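Local coordinates for protein colicin-D (PDB 5ZNM) that kills Escherichia coli and closely related bacteria as a toxin, blocking protein synthesis through the tRNA-cleaving nuclease domain at its C-terminal end, at residues T316-K319 and F320-I324. Sequence-based numbering, arbitrary orientation.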
loop_
_atom_site.group_PDB
_atom_site.type_symbol
_atom_site.label_atom_id
_atom_site.label_comp_id
_atom_site.label_asym_id
_atom_site.label_seq_id
_atom_site.Cartn_x
_atom_site.Cartn_y
_atom_site.Cartn_z
ATOM N N THR A 316 -3.122 -24.107 -33.229
ATOM C CA THR A 316 -4.289 -23.893 -34.079
ATOM C C THR A 316 -5.184 -22.777 -33.548
ATOM O O THR A 316 -5.790 -22.046 -34.345
ATOM C CB THR A 316 -5.083 -25.196 -34.248
ATOM O OG1 THR A 316 -5.602 -25.639 -32.978
ATOM C CG2 THR A 316 -4.190 -26.275 -34.815
ATOM N N LEU A 317 -5.262 -22.606 -32.225
ATOM C CA LEU A 317 -5.991 -21.454 -31.697
ATOM C C LEU A 317 -5.300 -20.149 -32.056
ATOM O O LEU A 317 -5.977 -19.137 -32.251
ATOM C CB LEU A 317 -6.164 -21.549 -30.174
ATOM C CG LEU A 317 -6.968 -22.739 -29.637
ATOM C CD1 LEU A 317 -7.204 -22.587 -28.126
ATOM C CD2 LEU A 317 -8.288 -22.910 -30.385
ATOM N N THR A 318 -3.958 -20.152 -32.144
ATOM C CA THR A 318 -3.247 -18.970 -32.627
ATOM C C THR A 318 -3.530 -18.725 -34.108
ATOM O O THR A 318 -3.689 -17.571 -34.527
ATOM C CB THR A 318 -1.743 -19.111 -32.349
ATOM O OG1 THR A 318 -1.537 -19.255 -30.930
ATOM C CG2 THR A 318 -0.969 -17.885 -32.839
ATOM N N LYS A 319 -3.625 -19.792 -34.914
ATOM C CA LYS A 319 -4.059 -19.628 -36.308
ATOM C C LYS A 319 -5.408 -18.919 -36.387
ATOM O O LYS A 319 -5.592 -17.988 -37.183
ATOM C CB LYS A 319 -4.165 -20.992 -37.006
ATOM C CG LYS A 319 -2.864 -21.635 -37.447
ATOM C CD LYS A 319 -3.200 -22.806 -38.423
ATOM C CE LYS A 319 -1.943 -23.590 -38.794
ATOM N NZ LYS A 319 -2.293 -24.718 -39.698
ATOM N N PHE A 320 -6.377 -19.377 -35.579
ATOM C CA PHE A 320 -7.728 -18.808 -35.578
ATOM C C PHE A 320 -7.703 -17.347 -35.139
ATOM O O PHE A 320 -8.306 -16.479 -35.781
ATOM C CB PHE A 320 -8.606 -19.645 -34.639
ATOM C CG PHE A 320 -10.099 -19.348 -34.701
ATOM C CD1 PHE A 320 -10.705 -18.939 -35.868
ATOM C CD2 PHE A 320 -10.886 -19.526 -33.567
ATOM C CE1 PHE A 320 -12.085 -18.702 -35.912
ATOM C CE2 PHE A 320 -12.258 -19.284 -33.589
ATOM C CZ PHE A 320 -12.859 -18.874 -34.775
ATOM N N ARG A 321 -6.983 -17.052 -34.050
ATOM C CA ARG A 321 -6.834 -15.665 -33.611
ATOM C C ARG A 321 -6.260 -14.795 -34.730
ATOM O O ARG A 321 -6.781 -13.709 -35.031
ATOM C CB ARG A 321 -5.939 -15.619 -32.365
ATOM C CG ARG A 321 -5.934 -14.307 -31.569
ATOM C CD ARG A 321 -5.072 -13.207 -32.187
ATOM N NE ARG A 321 -3.691 -13.628 -32.513
ATOM C CZ ARG A 321 -2.679 -13.655 -31.644
ATOM N NH1 ARG A 321 -1.466 -14.037 -32.046
ATOM N NH2 ARG A 321 -2.869 -13.292 -30.372
ATOM N N ASP A 322 -5.180 -15.266 -35.363
ATOM C CA ASP A 322 -4.549 -14.502 -36.436
ATOM C C ASP A 322 -5.493 -14.348 -37.631
ATOM O O ASP A 322 -5.565 -13.270 -38.237
ATOM C CB ASP A 322 -3.226 -15.172 -36.853
ATOM C CG ASP A 322 -2.111 -15.029 -35.783
ATOM O OD1 ASP A 322 -2.250 -14.208 -34.848
ATOM O OD2 ASP A 322 -1.095 -15.748 -35.865
ATOM N N ALA A 323 -6.259 -15.395 -37.962
ATOM C CA ALA A 323 -7.199 -15.281 -39.078
ATOM C C ALA A 323 -8.261 -14.226 -38.803
ATOM O O ALA A 323 -8.619 -13.448 -39.693
ATOM C CB ALA A 323 -7.854 -16.631 -39.374
ATOM N N ILE A 324 -8.768 -14.170 -37.572
ATOM C CA ILE A 324 -9.723 -13.128 -37.227
ATOM C C ILE A 324 -9.077 -11.751 -37.348
ATOM O O ILE A 324 -9.690 -10.810 -37.865
ATOM C CB ILE A 324 -10.301 -13.391 -35.824
ATOM C CG1 ILE A 324 -11.064 -14.722 -35.838
ATOM C CG2 ILE A 324 -11.187 -12.222 -35.347
ATOM C CD1 ILE A 324 -11.157 -15.394 -34.493
#
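T318 meets the guanidinium group of R321 and the carboxylate of D322 one turn further along the helix: its CG2 approaches the guanidinium obliquely, 4.0 Å from R321 NH1, and lies 3.7 Å from D322 OD2. At the guanidinium edge, in its plane, sits the D322 carboxylate. R321 NE and NH1 both donate to the single atom D322 OD1, NE at 2.8 Å on the anti side and NH1 at 2.9 Å on the syn side, from the same face of the carboxylate. Arginine suits the place because its chain, bent at chi2 (-79°) and chi3 (-51°), folds back to bring two N-H groups to its acidic neighbour in a salt bridge. The other flat group, the F320 ring, carries I324 CD1 on one face, 3.7 Å above its centre, an apolar i to i+4 contact fitting for a buried phenylalanine.

Threonine serves two purposes at 318. With CG2 anti to the backbone N, its methyl runs alongside the charged pair, while OG1 is turned back to bond the carbonyl of R314, which satisfies a buried hydroxyl. Beneath the side chains run regular alpha-helical i to i+4 bonds, such as D322 N to T318 O at 2.9 Å and A323 N to K319 O at 2.8 Å. K319 leaves this surface on an extended chain to form a salt bridge with D309.

All this belongs to helix 314-329 in the colicin D nuclease region. L317, F320, R321 and I324 pack against helix 292-297, the last three touching L295, while R321 NH1 also bonds the carbonyl of G203, in the loop between strands 194-198 and 207-212, and so joins the nuclease part to the central part of the chain.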